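Local coordinates for glutathione S-transferase enzyme with thioredoxin-like domain (Xenorhabdus nematophila, PDB 4L8E), which binds glutathione, with two molecules bound per subunit, and probably transfers it to electrophilic compounds as a glutathione S-transferase, at residues I42-E47 and A189-Y194; Y105-N108 and F113-K116; L125-W130 and Y168-T173; N172-L175 and Y180-G183. All blocks are in the same frame, centred on the assembly; numbering follows the deposited sequence.

Contact 1: I42-E47 and A189-Y194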
loop_
_atom_site.group_PDB
_atom_site.type_symbol
_atom_site.label_atom_id
_atom_site.label_comp_id
_atom_site.label_asym_id
_atom_site.label_seq_id
_atom_site.Cartn_x
_atom_site.Cartn_y
_atom_site.Cartn_z
ATOM N N ILE A 42 -13.854 5.031 1.677
ATOM C CA ILE A 42 -14.252 5.889 0.584
ATOM C C ILE A 42 -15.537 6.637 0.917
ATOM O O ILE A 42 -15.664 7.830 0.621
ATOM C CB ILE A 42 -14.364 5.138 -0.749
ATOM C CG1 ILE A 42 -13.109 4.272 -0.978
ATOM C CG2 ILE A 42 -14.577 6.133 -1.867
ATOM C CD1 ILE A 42 -11.753 5.033 -0.884
ATOM N N THR A 43 -16.495 5.962 1.527
ATOM C CA THR A 43 -17.710 6.690 1.944
ATOM C C THR A 43 -17.416 7.716 3.043
ATOM O O THR A 43 -18.033 8.766 3.078
ATOM C CB THR A 43 -18.853 5.764 2.357
ATOM O OG1 THR A 43 -18.408 4.913 3.410
ATOM C CG2 THR A 43 -19.324 4.939 1.167
ATOM N N LEU A 44 -16.451 7.448 3.915
ATOM C CA LEU A 44 -16.009 8.487 4.857
ATOM C C LEU A 44 -15.548 9.739 4.116
ATOM O O LEU A 44 -15.980 10.854 4.455
ATOM C CB LEU A 44 -14.874 7.984 5.767
ATOM C CG LEU A 44 -15.242 7.019 6.892
ATOM C CD1 LEU A 44 -13.949 6.495 7.563
ATOM C CD2 LEU A 44 -16.169 7.629 7.961
ATOM N N PHE A 45 -14.667 9.554 3.129
ATOM C CA PHE A 45 -14.142 10.666 2.367
ATOM C C PHE A 45 -15.299 11.406 1.677
ATOM O O PHE A 45 -15.406 12.606 1.785
ATOM C CB PHE A 45 -13.113 10.234 1.332
ATOM C CG PHE A 45 -12.544 11.385 0.577
ATOM C CD1 PHE A 45 -13.241 11.928 -0.492
ATOM C CD2 PHE A 45 -11.376 11.980 0.966
ATOM C CE1 PHE A 45 -12.753 13.026 -1.161
ATOM C CE2 PHE A 45 -10.897 13.066 0.304
ATOM C CZ PHE A 45 -11.597 13.600 -0.762
ATOM N N LEU A 46 -16.163 10.677 0.989
ATOM C CA LEU A 46 -17.227 11.313 0.194
ATOM C C LEU A 46 -18.221 12.054 1.095
ATOM O O LEU A 46 -18.741 13.129 0.740
ATOM C CB LEU A 46 -17.934 10.261 -0.674
ATOM C CG LEU A 46 -17.026 9.705 -1.793
ATOM C CD1 LEU A 46 -17.634 8.435 -2.365
ATOM C CD2 LEU A 46 -16.808 10.735 -2.881
ATOM N N GLU A 47 -18.516 11.481 2.248
ATOM C CA GLU A 47 -19.408 12.119 3.201
ATOM C C GLU A 47 -18.795 13.384 3.844
ATOM O O GLU A 47 -19.509 14.352 4.123
ATOM C CB GLU A 47 -19.839 11.138 4.278
ATOM C CG GLU A 47 -20.792 10.034 3.780
ATOM C CD GLU A 47 -22.150 10.537 3.300
ATOM O OE1 GLU A 47 -22.655 11.551 3.826
ATOM O OE2 GLU A 47 -22.742 9.857 2.421
ATOM N N ALA A 189 -4.918 10.029 5.548
ATOM C CA ALA A 189 -4.192 9.024 6.346
ATOM C C ALA A 189 -5.107 8.498 7.468
ATOM O O ALA A 189 -5.216 7.302 7.681
ATOM C CB ALA A 189 -2.927 9.605 6.912
ATOM N N ASP A 190 -5.771 9.406 8.162
ATOM C CA ASP A 190 -6.676 9.025 9.238
ATOM C C ASP A 190 -7.895 8.264 8.699
ATOM O O ASP A 190 -8.369 7.279 9.300
ATOM C CB ASP A 190 -7.160 10.256 9.985
ATOM C CG ASP A 190 -6.043 11.091 10.527
ATOM O OD1 ASP A 190 -5.503 10.755 11.627
ATOM O OD2 ASP A 190 -5.723 12.108 9.863
ATOM N N ILE A 191 -8.433 8.748 7.582
ATOM C CA ILE A 191 -9.591 8.111 6.952
ATOM C C ILE A 191 -9.253 6.671 6.559
ATOM O O ILE A 191 -10.092 5.770 6.702
ATOM C CB ILE A 191 -10.067 8.932 5.730
ATOM C CG1 ILE A 191 -10.633 10.286 6.183
ATOM C CG2 ILE A 191 -10.994 8.101 4.864
ATOM C CD1 ILE A 191 -10.820 11.275 5.042
ATOM N N ALA A 192 -8.033 6.439 6.085
ATOM C CA ALA A 192 -7.613 5.100 5.703
ATOM C C ALA A 192 -7.498 4.160 6.917
ATOM O O ALA A 192 -7.865 2.973 6.834
ATOM C CB ALA A 192 -6.294 5.148 4.946
ATOM N N VAL A 193 -6.999 4.678 8.024
ATOM C CA VAL A 193 -6.740 3.871 9.217
ATOM C C VAL A 193 -8.009 3.600 10.027
ATOM O O VAL A 193 -8.221 2.495 10.545
ATOM C CB VAL A 193 -5.677 4.527 10.104
ATOM C CG1 VAL A 193 -5.474 3.772 11.422
ATOM C CG2 VAL A 193 -4.325 4.555 9.350
ATOM N N TYR A 194 -8.875 4.587 10.127
ATOM C CA TYR A 194 -10.002 4.462 11.034
ATOM C C TYR A 194 -10.865 3.202 10.873
ATOM O O TYR A 194 -11.191 2.552 11.845
ATOM C CB TYR A 194 -10.876 5.731 11.025
ATOM C CG TYR A 194 -12.085 5.631 11.905
ATOM C CD1 TYR A 194 -12.010 5.899 13.273
ATOM C CD2 TYR A 194 -13.304 5.242 11.394
ATOM C CE1 TYR A 194 -13.109 5.806 14.097
ATOM C CE2 TYR A 194 -14.423 5.139 12.220
ATOM C CZ TYR A 194 -14.322 5.423 13.561
ATOM O OH TYR A 194 -15.436 5.328 14.344
#

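Contact 2: Y105-N108 and F113-K116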
loop_
_atom_site.group_PDB
_atom_site.type_symbol
_atom_site.label_atom_id
_atom_site.label_comp_id
_atom_site.label_asym_id
_atom_site.label_seq_id
_atom_site.Cartn_x
_atom_site.Cartn_y
_atom_site.Cartn_z
ATOM N N TYR A 105 -6.597 10.256 -5.448
ATOM C CA TYR A 105 -7.239 10.881 -6.599
ATOM C C TYR A 105 -8.326 11.864 -6.170
ATOM O O TYR A 105 -8.413 12.968 -6.705
ATOM C CB TYR A 105 -7.842 9.797 -7.497
ATOM C CG TYR A 105 -8.652 10.319 -8.645
ATOM C CD1 TYR A 105 -8.070 10.603 -9.857
ATOM C CD2 TYR A 105 -10.027 10.513 -8.526
ATOM C CE1 TYR A 105 -8.817 11.076 -10.922
ATOM C CE2 TYR A 105 -10.789 10.976 -9.586
ATOM C CZ TYR A 105 -10.179 11.261 -10.797
ATOM O OH TYR A 105 -10.892 11.717 -11.878
ATOM N N LEU A 106 -9.168 11.451 -5.216
ATOM C CA LEU A 106 -10.265 12.308 -4.763
ATOM C C LEU A 106 -9.751 13.512 -3.965
ATOM O O LEU A 106 -10.305 14.609 -4.062
ATOM C CB LEU A 106 -11.266 11.506 -3.922
ATOM C CG LEU A 106 -12.098 10.493 -4.731
ATOM C CD1 LEU A 106 -12.979 9.688 -3.792
ATOM C CD2 LEU A 106 -12.905 11.184 -5.781
ATOM N N ALA A 107 -8.724 13.288 -3.154
ATOM C CA ALA A 107 -8.129 14.393 -2.389
ATOM C C ALA A 107 -7.555 15.425 -3.347
ATOM O O ALA A 107 -7.725 16.622 -3.141
ATOM C CB ALA A 107 -7.088 13.861 -1.426
ATOM N N ASN A 108 -6.914 14.977 -4.434
ATOM C CA ASN A 108 -6.365 15.894 -5.431
ATOM C C ASN A 108 -7.446 16.619 -6.201
ATOM O O ASN A 108 -7.354 17.812 -6.445
ATOM C CB ASN A 108 -5.445 15.163 -6.417
ATOM C CG ASN A 108 -4.127 14.762 -5.803
ATOM O OD1 ASN A 108 -3.722 15.306 -4.780
ATOM N ND2 ASN A 108 -3.425 13.820 -6.441
ATOM N N PHE A 113 -8.517 17.238 2.462
ATOM C CA PHE A 113 -8.002 16.126 3.269
ATOM C C PHE A 113 -6.614 15.628 2.866
ATOM O O PHE A 113 -6.218 14.510 3.182
ATOM C CB PHE A 113 -9.051 15.010 3.418
ATOM C CG PHE A 113 -10.297 15.508 4.076
ATOM C CD1 PHE A 113 -10.302 15.850 5.416
ATOM C CD2 PHE A 113 -11.442 15.737 3.331
ATOM C CE1 PHE A 113 -11.421 16.372 6.006
ATOM C CE2 PHE A 113 -12.595 16.281 3.918
ATOM C CZ PHE A 113 -12.593 16.592 5.248
ATOM N N LEU A 114 -5.854 16.513 2.225
ATOM C CA LEU A 114 -4.460 16.233 1.924
ATOM C C LEU A 114 -3.810 17.569 1.653
ATOM O O LEU A 114 -4.292 18.376 0.837
ATOM C CB LEU A 114 -4.339 15.332 0.703
ATOM C CG LEU A 114 -2.927 14.968 0.277
ATOM C CD1 LEU A 114 -2.269 14.099 1.328
ATOM C CD2 LEU A 114 -2.954 14.240 -1.028
ATOM N N SER A 115 -2.746 17.848 2.383
ATOM C CA SER A 115 -2.133 19.146 2.299
ATOM C C SER A 115 -1.511 19.385 0.925
ATOM O O SER A 115 -1.102 18.430 0.256
ATOM C CB SER A 115 -1.064 19.258 3.374
ATOM O OG SER A 115 -0.418 20.515 3.289
ATOM N N LYS A 116 -1.412 20.665 0.541
ATOM C CA LYS A 116 -0.680 21.050 -0.670
ATOM C C LYS A 116 0.773 21.443 -0.350
ATOM O O LYS A 116 1.588 21.602 -1.253
ATOM C CB LYS A 116 -1.384 22.209 -1.369
ATOM C CG LYS A 116 -2.897 22.044 -1.420
ATOM C CD LYS A 116 -3.401 21.645 -2.790
ATOM C CE LYS A 116 -4.923 21.725 -2.834
ATOM N NZ LYS A 116 -5.453 21.967 -4.209
HETATM O O HOH W 1 -5.811 18.116 -1.403
#

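Contact 3: L125-W130 and Y168-T173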
loop_
_atom_site.group_PDB
_atom_site.type_symbol
_atom_site.label_atom_id
_atom_site.label_comp_id
_atom_site.label_asym_id
_atom_site.label_seq_id
_atom_site.Cartn_x
_atom_site.Cartn_y
_atom_site.Cartn_z
ATOM N N LEU A 125 1.071 11.264 3.323
ATOM C CA LEU A 125 1.111 10.192 2.349
ATOM C C LEU A 125 1.929 9.005 2.881
ATOM O O LEU A 125 1.597 7.851 2.617
ATOM C CB LEU A 125 1.675 10.697 1.026
ATOM C CG LEU A 125 0.746 11.622 0.236
ATOM C CD1 LEU A 125 1.493 12.249 -0.905
ATOM C CD2 LEU A 125 -0.478 10.836 -0.263
ATOM N N GLN A 126 2.989 9.280 3.629
ATOM C CA GLN A 126 3.759 8.210 4.235
ATOM C C GLN A 126 2.842 7.318 5.072
ATOM O O GLN A 126 2.893 6.093 5.014
ATOM C CB GLN A 126 4.860 8.843 5.090
ATOM C CG GLN A 126 5.524 8.002 6.096
ATOM C CD GLN A 126 6.419 8.891 6.944
ATOM O OE1 GLN A 126 5.975 9.528 7.914
ATOM N NE2 GLN A 126 7.648 9.020 6.530
ATOM N N TRP A 127 1.985 7.944 5.852
ATOM C CA TRP A 127 1.084 7.199 6.728
ATOM C C TRP A 127 -0.059 6.527 5.966
ATOM O O TRP A 127 -0.507 5.456 6.360
ATOM C CB TRP A 127 0.599 8.084 7.896
ATOM C CG TRP A 127 1.686 8.323 8.877
ATOM C CD1 TRP A 127 2.389 9.467 9.055
ATOM C CD2 TRP A 127 2.247 7.361 9.797
ATOM N NE1 TRP A 127 3.350 9.292 10.038
ATOM C CE2 TRP A 127 3.272 8.003 10.503
ATOM C CE3 TRP A 127 1.955 6.023 10.100
ATOM C CZ2 TRP A 127 4.019 7.358 11.499
ATOM C CZ3 TRP A 127 2.699 5.392 11.086
ATOM C CH2 TRP A 127 3.718 6.061 11.770
ATOM N N LEU A 128 -0.553 7.154 4.892
ATOM C CA LEU A 128 -1.461 6.461 3.973
ATOM C C LEU A 128 -0.848 5.170 3.435
ATOM O O LEU A 128 -1.486 4.101 3.450
ATOM C CB LEU A 128 -1.861 7.386 2.830
ATOM C CG LEU A 128 -2.741 6.773 1.732
ATOM C CD1 LEU A 128 -4.092 6.361 2.290
ATOM C CD2 LEU A 128 -2.915 7.737 0.581
ATOM N N PHE A 129 0.361 5.268 2.895
ATOM C CA PHE A 129 1.045 4.087 2.409
ATOM C C PHE A 129 1.248 3.047 3.518
ATOM O O PHE A 129 1.098 1.830 3.279
ATOM C CB PHE A 129 2.372 4.457 1.712
ATOM C CG PHE A 129 2.203 4.871 0.282
ATOM C CD1 PHE A 129 2.171 3.904 -0.720
ATOM C CD2 PHE A 129 2.104 6.212 -0.081
ATOM C CE1 PHE A 129 2.030 4.262 -2.075
ATOM C CE2 PHE A 129 1.960 6.582 -1.411
ATOM C CZ PHE A 129 1.935 5.600 -2.415
ATOM N N TRP A 130 1.585 3.500 4.724
ATOM C CA TRP A 130 1.791 2.586 5.855
ATOM C C TRP A 130 0.499 1.802 6.123
ATOM O O TRP A 130 0.533 0.582 6.345
ATOM C CB TRP A 130 2.195 3.329 7.115
ATOM C CG TRP A 130 2.201 2.518 8.371
ATOM C CD1 TRP A 130 3.192 1.705 8.818
ATOM C CD2 TRP A 130 1.142 2.427 9.329
ATOM N NE1 TRP A 130 2.837 1.128 10.012
ATOM C CE2 TRP A 130 1.584 1.573 10.356
ATOM C CE3 TRP A 130 -0.106 3.024 9.443
ATOM C CZ2 TRP A 130 0.799 1.274 11.472
ATOM C CZ3 TRP A 130 -0.887 2.724 10.556
ATOM C CH2 TRP A 130 -0.436 1.862 11.548
ATOM N N TYR A 168 -0.386 -1.556 16.175
ATOM C CA TYR A 168 -1.089 -0.652 17.080
ATOM C C TYR A 168 -0.098 0.172 17.906
ATOM O O TYR A 168 -0.340 1.328 18.219
ATOM C CB TYR A 168 -2.092 -1.399 17.974
ATOM C CG TYR A 168 -3.463 -1.549 17.313
ATOM C CD1 TYR A 168 -3.734 -2.612 16.456
ATOM C CD2 TYR A 168 -4.473 -0.619 17.530
ATOM C CE1 TYR A 168 -4.958 -2.747 15.841
ATOM C CE2 TYR A 168 -5.705 -0.755 16.924
ATOM C CZ TYR A 168 -5.944 -1.815 16.082
ATOM O OH TYR A 168 -7.174 -1.913 15.496
ATOM N N LYS A 169 1.033 -0.428 18.234
ATOM C CA LYS A 169 2.071 0.278 18.988
ATOM C C LYS A 169 2.685 1.401 18.140
ATOM O O LYS A 169 2.873 2.518 18.625
ATOM C CB LYS A 169 3.150 -0.691 19.452
ATOM C CG LYS A 169 4.282 -0.019 20.186
ATOM C CD LYS A 169 5.380 -1.031 20.541
ATOM C CE LYS A 169 6.364 -0.455 21.542
ATOM N NZ LYS A 169 7.566 -1.321 21.684
ATOM N N VAL A 170 2.944 1.121 16.869
ATOM C CA VAL A 170 3.438 2.144 15.944
ATOM C C VAL A 170 2.410 3.280 15.856
ATOM O O VAL A 170 2.756 4.465 15.917
ATOM C CB VAL A 170 3.725 1.527 14.559
ATOM C CG1 VAL A 170 3.919 2.613 13.492
ATOM C CG2 VAL A 170 4.979 0.624 14.615
ATOM N N LEU A 171 1.156 2.906 15.660
ATOM C CA LEU A 171 0.092 3.894 15.548
ATOM C C LEU A 171 0.003 4.747 16.814
ATOM O O LEU A 171 -0.055 5.996 16.761
ATOM C CB LEU A 171 -1.228 3.177 15.257
ATOM C CG LEU A 171 -2.478 4.044 15.086
ATOM C CD1 LEU A 171 -2.296 4.945 13.893
ATOM C CD2 LEU A 171 -3.713 3.187 14.962
ATOM N N ASN A 172 0.020 4.093 17.963
ATOM C CA ASN A 172 -0.114 4.803 19.228
ATOM C C ASN A 172 1.057 5.764 19.438
ATOM O O ASN A 172 0.893 6.882 19.920
ATOM C CB ASN A 172 -0.146 3.811 20.377
ATOM C CG ASN A 172 -0.540 4.445 21.676
ATOM O OD1 ASN A 172 -1.721 4.717 21.915
ATOM N ND2 ASN A 172 0.443 4.655 22.562
ATOM N N THR A 173 2.251 5.297 19.102
ATOM C CA THR A 173 3.450 6.115 19.254
ATOM C C THR A 173 3.332 7.402 18.430
ATOM O O THR A 173 3.675 8.478 18.914
ATOM C CB THR A 173 4.706 5.294 18.920
ATOM O OG1 THR A 173 4.883 4.311 19.944
ATOM C CG2 THR A 173 5.946 6.169 18.857
#

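Contact 4: N172-L175 and Y180-G183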
loop_
_atom_site.group_PDB
_atom_site.type_symbol
_atom_site.label_atom_id
_atom_site.label_comp_id
_atom_site.label_asym_id
_atom_site.label_seq_id
_atom_site.Cartn_x
_atom_site.Cartn_y
_atom_site.Cartn_z
ATOM N N ASN A 172 0.020 4.093 17.963
ATOM C CA ASN A 172 -0.114 4.803 19.228
ATOM C C ASN A 172 1.057 5.764 19.438
ATOM O O ASN A 172 0.893 6.882 19.920
ATOM C CB ASN A 172 -0.146 3.811 20.377
ATOM C CG ASN A 172 -0.540 4.445 21.676
ATOM O OD1 ASN A 172 -1.721 4.717 21.915
ATOM N ND2 ASN A 172 0.443 4.655 22.562
ATOM N N THR A 173 2.251 5.297 19.102
ATOM C CA THR A 173 3.450 6.115 19.254
ATOM C C THR A 173 3.332 7.402 18.430
ATOM O O THR A 173 3.675 8.478 18.914
ATOM C CB THR A 173 4.706 5.294 18.920
ATOM O OG1 THR A 173 4.883 4.311 19.944
ATOM C CG2 THR A 173 5.946 6.169 18.857
ATOM N N GLN A 174 2.840 7.308 17.196
ATOM C CA GLN A 174 2.677 8.513 16.398
ATOM C C GLN A 174 1.590 9.427 16.961
ATOM O O GLN A 174 1.746 10.652 16.968
ATOM C CB GLN A 174 2.403 8.165 14.937
ATOM C CG GLN A 174 2.302 9.384 14.017
ATOM C CD GLN A 174 3.538 10.266 14.048
ATOM O OE1 GLN A 174 4.642 9.781 13.886
ATOM N NE2 GLN A 174 3.351 11.573 14.261
ATOM N N LEU A 175 0.488 8.841 17.427
ATOM C CA LEU A 175 -0.647 9.646 17.885
ATOM C C LEU A 175 -0.366 10.284 19.260
ATOM O O LEU A 175 -1.108 11.171 19.720
ATOM C CB LEU A 175 -1.939 8.802 17.886
ATOM C CG LEU A 175 -2.443 8.409 16.484
ATOM C CD1 LEU A 175 -3.566 7.396 16.615
ATOM C CD2 LEU A 175 -2.908 9.636 15.725
ATOM N N TYR A 180 -3.425 14.077 14.811
ATOM C CA TYR A 180 -3.856 13.164 13.750
ATOM C C TYR A 180 -2.624 12.434 13.218
ATOM O O TYR A 180 -1.502 12.751 13.621
ATOM C CB TYR A 180 -4.599 13.937 12.671
ATOM C CG TYR A 180 -5.902 14.478 13.185
ATOM C CD1 TYR A 180 -7.034 13.684 13.227
ATOM C CD2 TYR A 180 -5.995 15.781 13.675
ATOM C CE1 TYR A 180 -8.229 14.184 13.726
ATOM C CE2 TYR A 180 -7.178 16.277 14.173
ATOM C CZ TYR A 180 -8.294 15.473 14.173
ATOM O OH TYR A 180 -9.459 15.962 14.684
ATOM N N LEU A 181 -2.825 11.423 12.381
ATOM C CA LEU A 181 -1.750 10.565 11.952
ATOM C C LEU A 181 -0.844 11.325 10.999
ATOM O O LEU A 181 -1.258 11.691 9.900
ATOM C CB LEU A 181 -2.301 9.295 11.287
ATOM C CG LEU A 181 -1.281 8.188 11.098
ATOM C CD1 LEU A 181 -0.533 7.858 12.384
ATOM C CD2 LEU A 181 -1.995 6.941 10.520
ATOM N N GLY A 182 0.394 11.569 11.407
ATOM C CA GLY A 182 1.249 12.473 10.641
ATOM C C GLY A 182 0.703 13.893 10.362
ATOM O O GLY A 182 0.942 14.465 9.296
ATOM N N GLY A 183 -0.008 14.496 11.308
ATOM C CA GLY A 183 -0.296 15.909 11.174
ATOM C C GLY A 183 -1.225 16.537 12.186
ATOM O O GLY A 183 -1.725 15.888 13.103
#

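Contact 1: I42-E47 and A189-Y194
Leu44 sits between Ile191 and Tyr194 and touches both, with its CB 4.0 Å from Ile191 CG2 and its CD1 4.1 Å from Tyr194 CD2. The leucine and tyrosine side chains meet at about a right angle, the methyl group coming obliquely at the ring. Ile191 spreads its two branches: CG2 stays on Leu44, while CD1 reaches within 4.2 Å of Phe45 CD2. Phe45 has CG anti to its backbone N (chi1 -178°), which turns the ring along the flank of its helix and into reach of that methyl. No hydrogen bond crosses this buried seam; the side chains meet through carbon alone. In the glutathione transferase fold this is a domain interface: helix 37-49 of the thioredoxin-like domain lies against helix 188-197 of the all-helical domain, the axes of segments 42-47 and 189-194 approaching to 9.5 Å at 139°. Leu103, Leu106 and Thr110 of helix 99-110 pack on the Phe45 ring, and Leu217, Ile220 and Gln221 of helix 211-221 on Tyr194. Asp190 OD2 bonds to Ser187 N, consistent with the Ser-X-X-Asp N-capping box of this family; Ser187 OG additionally holds Ala189 N, and Asp190 OD1 accepts from Trp216 NE1.

Contact 2: Y105-N108 and F113-K116
Ala107 CB lies 3.8 Å from Leu114 CB where the chain leaves helix 99-110, in the linker that carries it from the thioredoxin-like domain to helix 118-145 of the all-helical domain. Phe113 has a positive phi of 66°, in the left-handed region, where the chain turns back; the Leu114 CB then points toward helix 99-110. Leu114 itself is extended. Its CG is anti to the backbone N (chi1 180°), and with CD1 at chi2 67°, CD2 is the branch that extends to helix 99-110, 4.2 Å from Ala107 CB. The same methyl lies 4.0 Å from Asn108 OD1, a van der Waals contact; the oxygen's hydrogen bond comes from Arg121 NH2. Asn108 starts away from the loop at CB, and it is the amide end that swings back to meet the leucine. Arg121, Gln124 and Leu125 of helix 118-145 also pack on Leu114, and Ile188 touches both Ala107 and Leu114, so the Leu114 side chain is packed against the helical domain as well. Two backbone carbonyls are bridged by one water, which is 3.0 Å from Ala107 O and 2.7 Å from Leu114 O.

Contact 3: L125-W130 and Y168-T173
Val170 CG1 touches both tryptophans, Trp127 and Trp130, which lie between two long helices of the all-helical glutathione transferase domain. The axes of segments 125-130 and 168-173 run nearly antiparallel, at 162°, and stand 12.9 Å apart, a distance the indoles span. Trp127 receives the methyl at its edge, near the ring plane, with CH2 3.9 Å from Val170 CG1. Trp130 meets it obliquely instead, its CZ2 4.0 Å from the same methyl, and sets CH2 4.0 Å from Leu171 CB, crossing that side chain at about a right angle. Different first torsions bring the indoles together: CG of Trp130 is anti to its backbone N (chi1 170°), that of Trp127 anti to its carbonyl carbon. Trp127 CZ3 stands 3.8 Å above the Trp130 ring, over its centre, and Trp130 CE3 lies at the Trp127 edge in its plane, so the pair is edge-to-face (T-shaped). Trp127 NE1 bonds to Glu123 OE2. Phe97 of the second subunit meets the Trp127 ring edge-to-face, so the layer also belongs to the dimer interface. On the far helix, Thr173 OG1 donates to Lys169 O at 3.0 Å with a C=O...donor angle of 145°, reaching the carbonyl from the face opposite Thr173 N.

Contact 4: N172-L175 and Y180-G183
This is a short-range packing contact at the C-terminal end of helix 154-175, where Gln174 and Leu175 close over Leu181 in the loop that leads to helix 188-197. The tightest touch is made by the aliphatic part of the glutamine: CG lies 3.6 Å from Leu181 CD1, and CB 3.9 Å. Leu175 CD2 lies mainly against backbone, 3.8 Å from both Tyr180 C and Leu181 N, with Leu181 CD1 farther off. The loop it leans on is a type II beta turn from Tyr180 to Gly183, its ends joined by Gly183 N to Tyr180 O (3.3 Å) and Tyr180 N to Gly183 O (3.0 Å). Gly182 takes the third position with a phi of 55°, and its N comes 3.9 Å from Gln174 CG. Within the helical domain of the transferase fold the turn is tied to the next helix, since Asp190 OD1 accepts from Leu181 N. A bend at chi2 (57°) folds the Gln174 chain over the turn, and its NE2 finds Thr178 OG1, which also bonds to Tyr180 O. Leu175 rests on Ala212 and Trp216, while Tyr180, whose CB points away from helix 154-175, has its ring in a cation-pi contact with Lys219.

Along the chain, contact 1 spans the other three: contact 2 comes first between its two segments, then contact 3, whose second segment shares Asn172 and Thr173 with contact 4 on helix 154-175. Contact 1 joins the thioredoxin-like domain to the helical one, contact 2 marks the passage between them, and contacts 3 and 4 lie within the helical bundle, their centres 7 Å apart. Phe45 of contact 1 packs on Leu106 of contact 2, and Ala189 and Ala192 pack on Trp127 and Leu128 of contact 3. Trp127 also lies against Leu181 of contact 4. Contacts 2 and 4, 19 Å apart by their centres, do not touch. Helix 188-197 thus connects the domain seam with the bundle.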